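Local coordinates for protein CghA (Chaetomium globosum, PDB 6KBC) that belongs to the Diels-Alderase family, with two beta-rich domains of the calycin clan, and holds the ligand WK1 in a pocket, at residues L343-A348 against G386-V391; E370-L375 against S381-G386. All blocks are in the same frame, centred on the assembly; numbering follows the deposited sequence.

Contact 1 (L343-A348 against G386-V391); sequences LRHHQA and GMTGEV
His345 and Glu390 meet inside the C-terminal domain, where segments 343-346 and 386-391, of strands 338-346 and 382-392, cross at 87°, their axes 8.4 Å apart, so side chains alone bridge the gap. The tight part is polar. NE2 of His345 donates to OE1 of Glu390 over 2.6 Å; the oxygen lies near the ring plane and is approached on its syn side, while ring and carboxylate planes are turned 41° apart. The same OE1 takes a second bond on its anti side, from Thr388 OG1 at 2.7 Å. The threonine hydroxyl stands between its backbone N and carbonyl carbon (chi1 63°), which directs CG2 to the other partner, Leu343. Here the packing is looser: a single methyl contact, Leu343 CD2 to Thr388 CG2 at 4.0 Å. After His345 the chain leaves the contact: His346 is exposed, as is Ala348 beyond the corner at Gln347. Outside the two segments, His345 ND1 is bonded to the carbonyl of Leu314, its ring stacks on Phe367, and Glu390 OE2 is bonded to Asn322. With both ring nitrogens and both carboxylate oxygens engaged, the buried pair is fixed in orientation.

Contact 2 (E370-L375 against S381-G386); sequences EVTGGL and SVHGWG
Glu370 reaches across to His383 and Trp385 from the neighbouring strand in two ways. The polar one is a nearly straight bond from His383 NE2 to Glu370 OE2, modelled at 2.4 Å, a very short and doubtful length, with the carboxylate plane almost perpendicular to the imidazole (84°). The nonpolar one is a CH-pi contact: Glu370 CG sits over the six-membered ring of Trp385, 4.0 Å from its centroid. Because CG is anti to the backbone N of Glu370 (chi1 -168°), the extended chain runs alongside the indole, whose CZ3 edge meets the His346 ring edge-to-face. Backbone bonds join the strands. Val371 and Gly384 exchange a reciprocal pair, each 2.8 Å from N to O; farther along, Val382 N gives a straight bond to Gly373 O, whereas the return bond from Gly373 N to Val382 O is weak. CA-H...O contacts fill in between, among them His383 CA to Val371 O at 3.3 Å. On the other face, Val371 CG2 lies 3.8 Å from Trp385 C, and Val371 and Val382 pack on Ala249. The pairs alternate as in antiparallel strands, and the short connection makes them a beta hairpin in the sheet of the calycin-clan C-terminal domain.

From the N terminus, the chain passes first along 343-348, turns a corner into strand 348-353 and returns as strand 363-375, antiparallel to both 338-346 and 348-353. Segment 370-375 leads through a short connection into 381-386, closing the small loop of contact 2. The chain continues through Gly386, shared by both contacts, into 386-391, which closes the wider loop of contact 1; contact 2 is nested within it. Strand 363-375 lies between strands 338-346 and 382-392 in the sheet: Arg344 N is probably hydrogen-bonded to Glu370 O, and Leu343 packs on Val371. Contact 2 links sheet neighbours edge by edge, whereas contact 1 spans two strands that are not neighbours, nearer the chain's centre and WK1.

Contact 1 (L343-A348 against G386-V391)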
loop_
_atom_site.group_PDB
_atom_site.type_symbol
_atom_site.label_atom_id
_atom_site.label_comp_id
_atom_site.label_asym_id
_atom_site.label_seq_id
_atom_site.Cartn_x
_atom_site.Cartn_y
_atom_site.Cartn_z
ATOM N N LEU A 343 9.544 4.196 13.441
ATOM C CA LEU A 343 8.475 4.923 12.774
ATOM C C LEU A 343 7.442 5.212 13.847
ATOM O O LEU A 343 6.688 4.318 14.242
ATOM C CB LEU A 343 7.883 4.109 11.635
ATOM C CG LEU A 343 8.676 4.117 10.319
ATOM C CD1 LEU A 343 10.037 3.501 10.482
ATOM C CD2 LEU A 343 7.879 3.331 9.329
ATOM N N ARG A 344 7.416 6.440 14.345
ATOM C CA ARG A 344 6.579 6.749 15.496
ATOM C C ARG A 344 5.359 7.525 15.046
ATOM O O ARG A 344 5.466 8.447 14.232
ATOM C CB ARG A 344 7.368 7.496 16.576
ATOM C CG ARG A 344 8.467 6.598 17.120
ATOM C CD ARG A 344 9.339 7.277 18.164
ATOM N NE ARG A 344 10.319 6.326 18.674
ATOM C CZ ARG A 344 10.086 5.482 19.675
ATOM N NH1 ARG A 344 8.895 5.470 20.278
ATOM N NH2 ARG A 344 11.040 4.644 20.068
ATOM N N HIS A 345 4.199 7.124 15.577
ATOM C CA HIS A 345 2.920 7.715 15.209
ATOM C C HIS A 345 2.914 9.204 15.512
ATOM O O HIS A 345 2.970 9.603 16.683
ATOM C CB HIS A 345 1.784 7.040 15.971
ATOM C CG HIS A 345 1.645 5.577 15.668
ATOM N ND1 HIS A 345 1.081 4.686 16.557
ATOM C CD2 HIS A 345 1.984 4.858 14.571
ATOM C CE1 HIS A 345 1.089 3.476 16.024
ATOM N NE2 HIS A 345 1.618 3.555 14.812
ATOM N N HIS A 346 2.828 10.019 14.464
ATOM C CA HIS A 346 2.832 11.465 14.594
ATOM C C HIS A 346 1.446 12.065 14.446
ATOM O O HIS A 346 1.076 12.952 15.211
ATOM C CB HIS A 346 3.777 12.090 13.559
ATOM C CG HIS A 346 3.808 13.582 13.623
ATOM N ND1 HIS A 346 4.513 14.268 14.589
ATOM C CD2 HIS A 346 3.189 14.522 12.866
ATOM C CE1 HIS A 346 4.335 15.566 14.418
ATOM N NE2 HIS A 346 3.540 15.747 13.376
ATOM N N GLN A 347 0.662 11.583 13.493
ATOM C CA GLN A 347 -0.677 12.096 13.278
ATOM C C GLN A 347 -1.597 10.926 13.023
ATOM O O GLN A 347 -1.302 10.087 12.169
ATOM C CB GLN A 347 -0.748 13.075 12.085
ATOM C CG GLN A 347 -2.149 13.637 11.897
ATOM C CD GLN A 347 -2.281 14.561 10.689
ATOM O OE1 GLN A 347 -1.293 14.899 10.024
ATOM N NE2 GLN A 347 -3.516 14.959 10.395
ATOM N N ALA A 348 -2.711 10.899 13.743
ATOM C CA ALA A 348 -3.743 9.893 13.528
ATOM C C ALA A 348 -4.485 10.214 12.241
ATOM O O ALA A 348 -5.156 11.241 12.141
ATOM C CB ALA A 348 -4.710 9.867 14.707
ATOM N N GLY A 386 6.790 9.361 6.891
ATOM C CA GLY A 386 6.212 8.274 6.137
ATOM C C GLY A 386 4.787 8.053 6.567
ATOM O O GLY A 386 4.214 8.840 7.323
ATOM N N MET A 387 4.211 6.972 6.070
ATOM C CA MET A 387 2.878 6.616 6.499
ATOM C C MET A 387 2.890 5.143 6.855
ATOM O O MET A 387 3.701 4.372 6.332
ATOM C CB MET A 387 1.839 6.883 5.411
ATOM C CG MET A 387 2.119 6.174 4.131
ATOM S SD MET A 387 0.878 6.528 2.871
ATOM C CE MET A 387 1.187 8.291 2.584
ATOM N N THR A 388 2.008 4.759 7.774
ATOM C CA THR A 388 1.786 3.358 8.056
ATOM C C THR A 388 0.293 3.081 8.021
ATOM O O THR A 388 -0.531 3.945 8.338
ATOM C CB THR A 388 2.360 2.892 9.436
ATOM O OG1 THR A 388 1.706 3.591 10.496
ATOM C CG2 THR A 388 3.869 3.112 9.522
ATOM N N GLY A 389 -0.038 1.873 7.591
ATOM C CA GLY A 389 -1.382 1.363 7.690
ATOM C C GLY A 389 -1.264 0.115 8.531
ATOM O O GLY A 389 -0.539 -0.810 8.155
ATOM N N GLU A 390 -1.942 0.087 9.676
ATOM C CA GLU A 390 -1.724 -0.936 10.697
ATOM C C GLU A 390 -3.059 -1.619 10.922
ATOM O O GLU A 390 -3.957 -1.036 11.535
ATOM C CB GLU A 390 -1.173 -0.310 11.979
ATOM C CG GLU A 390 0.020 0.608 11.671
ATOM C CD GLU A 390 0.632 1.230 12.905
ATOM O OE1 GLU A 390 1.541 2.060 12.727
ATOM O OE2 GLU A 390 0.226 0.887 14.042
ATOM N N VAL A 391 -3.201 -2.837 10.400
ATOM C CA VAL A 391 -4.481 -3.535 10.397
ATOM C C VAL A 391 -4.394 -4.731 11.329
ATOM O O VAL A 391 -3.433 -5.504 11.286
ATOM C CB VAL A 391 -4.902 -3.977 8.988
ATOM C CG1 VAL A 391 -6.335 -4.515 9.039
ATOM C CG2 VAL A 391 -4.768 -2.802 7.991
#

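Contact 2 (E370-L375 against S381-G386)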
loop_
_atom_site.group_PDB
_atom_site.type_symbol
_atom_site.label_atom_id
_atom_site.label_comp_id
_atom_site.label_asym_id
_atom_site.label_seq_id
_atom_site.Cartn_x
_atom_site.Cartn_y
_atom_site.Cartn_z
ATOM N N GLU A 370 6.735 9.830 12.070
ATOM C CA GLU A 370 8.062 10.416 12.045
ATOM C C GLU A 370 9.077 9.282 12.084
ATOM O O GLU A 370 8.924 8.324 12.848
ATOM C CB GLU A 370 8.256 11.344 13.238
ATOM C CG GLU A 370 9.487 12.222 13.144
ATOM C CD GLU A 370 9.464 13.320 14.199
ATOM O OE1 GLU A 370 8.490 13.359 14.992
ATOM O OE2 GLU A 370 10.380 14.165 14.203
ATOM N N VAL A 371 10.117 9.393 11.262
ATOM C CA VAL A 371 11.062 8.306 11.019
ATOM C C VAL A 371 12.444 8.738 11.486
ATOM O O VAL A 371 12.913 9.827 11.135
ATOM C CB VAL A 371 11.085 7.921 9.526
ATOM C CG1 VAL A 371 12.007 6.725 9.279
ATOM C CG2 VAL A 371 9.670 7.637 9.046
ATOM N N THR A 372 13.095 7.884 12.272
ATOM C CA THR A 372 14.462 8.089 12.730
ATOM C C THR A 372 15.234 6.783 12.610
ATOM O O THR A 372 14.650 5.705 12.679
ATOM C CB THR A 372 14.489 8.595 14.189
ATOM O OG1 THR A 372 14.015 7.549 15.051
ATOM C CG2 THR A 372 13.618 9.829 14.367
ATOM N N GLY A 373 16.549 6.883 12.405
ATOM C CA GLY A 373 17.405 5.712 12.463
ATOM C C GLY A 373 18.522 5.704 11.437
ATOM O O GLY A 373 19.098 6.754 11.132
ATOM N N GLY A 374 18.857 4.535 10.904
ATOM C CA GLY A 374 19.904 4.454 9.908
ATOM C C GLY A 374 20.701 3.176 10.067
ATOM O O GLY A 374 20.243 2.216 10.685
ATOM N N LEU A 375 21.915 3.198 9.522
ATOM C CA LEU A 375 22.786 2.028 9.498
ATOM C C LEU A 375 23.210 1.633 10.908
ATOM O O LEU A 375 23.799 2.436 11.640
ATOM C CB LEU A 375 24.013 2.313 8.630
ATOM C CG LEU A 375 25.057 1.197 8.544
ATOM C CD1 LEU A 375 24.507 -0.006 7.801
ATOM C CD2 LEU A 375 26.333 1.713 7.837
ATOM N N SER A 381 22.147 8.980 11.856
ATOM C CA SER A 381 20.877 9.230 12.526
ATOM C C SER A 381 20.056 10.110 11.583
ATOM O O SER A 381 20.134 11.338 11.650
ATOM C CB SER A 381 21.091 9.894 13.877
ATOM O OG SER A 381 19.858 10.148 14.512
ATOM N N VAL A 382 19.289 9.472 10.697
ATOM C CA VAL A 382 18.541 10.213 9.683
ATOM C C VAL A 382 17.163 10.557 10.232
ATOM O O VAL A 382 16.732 10.022 11.260
ATOM C CB VAL A 382 18.437 9.431 8.356
ATOM C CG1 VAL A 382 19.801 9.331 7.711
ATOM C CG2 VAL A 382 17.845 8.061 8.578
ATOM N N HIS A 383 16.469 11.468 9.564
ATOM C CA HIS A 383 15.161 11.922 10.006
ATOM C C HIS A 383 14.251 12.062 8.802
ATOM O O HIS A 383 14.659 12.585 7.764
ATOM C CB HIS A 383 15.238 13.257 10.780
ATOM C CG HIS A 383 13.919 13.691 11.345
ATOM N ND1 HIS A 383 12.977 14.369 10.596
ATOM C CD2 HIS A 383 13.345 13.467 12.554
ATOM C CE1 HIS A 383 11.901 14.584 11.333
ATOM N NE2 HIS A 383 12.099 14.051 12.527
ATOM N N GLY A 384 13.027 11.590 8.936
ATOM C CA GLY A 384 12.119 11.690 7.822
ATOM C C GLY A 384 10.703 11.408 8.237
ATOM O O GLY A 384 10.351 11.469 9.418
ATOM N N TRP A 385 9.901 11.085 7.231
ATOM C CA TRP A 385 8.460 11.016 7.365
ATOM C C TRP A 385 7.948 9.866 6.516
ATOM O O TRP A 385 8.574 9.458 5.538
ATOM C CB TRP A 385 7.819 12.338 6.929
ATOM C CG TRP A 385 8.237 13.416 7.832
ATOM C CD1 TRP A 385 9.282 14.291 7.666
ATOM C CD2 TRP A 385 7.667 13.697 9.094
ATOM N NE1 TRP A 385 9.373 15.120 8.759
ATOM C CE2 TRP A 385 8.393 14.774 9.653
ATOM C CE3 TRP A 385 6.604 13.142 9.815
ATOM C CZ2 TRP A 385 8.082 15.311 10.896
ATOM C CZ3 TRP A 385 6.286 13.689 11.044
ATOM C CH2 TRP A 385 7.032 14.756 11.577
ATOM N N GLY A 386 6.790 9.361 6.891
ATOM C CA GLY A 386 6.212 8.274 6.137
ATOM C C GLY A 386 4.787 8.053 6.567
ATOM O O GLY A 386 4.214 8.840 7.323
#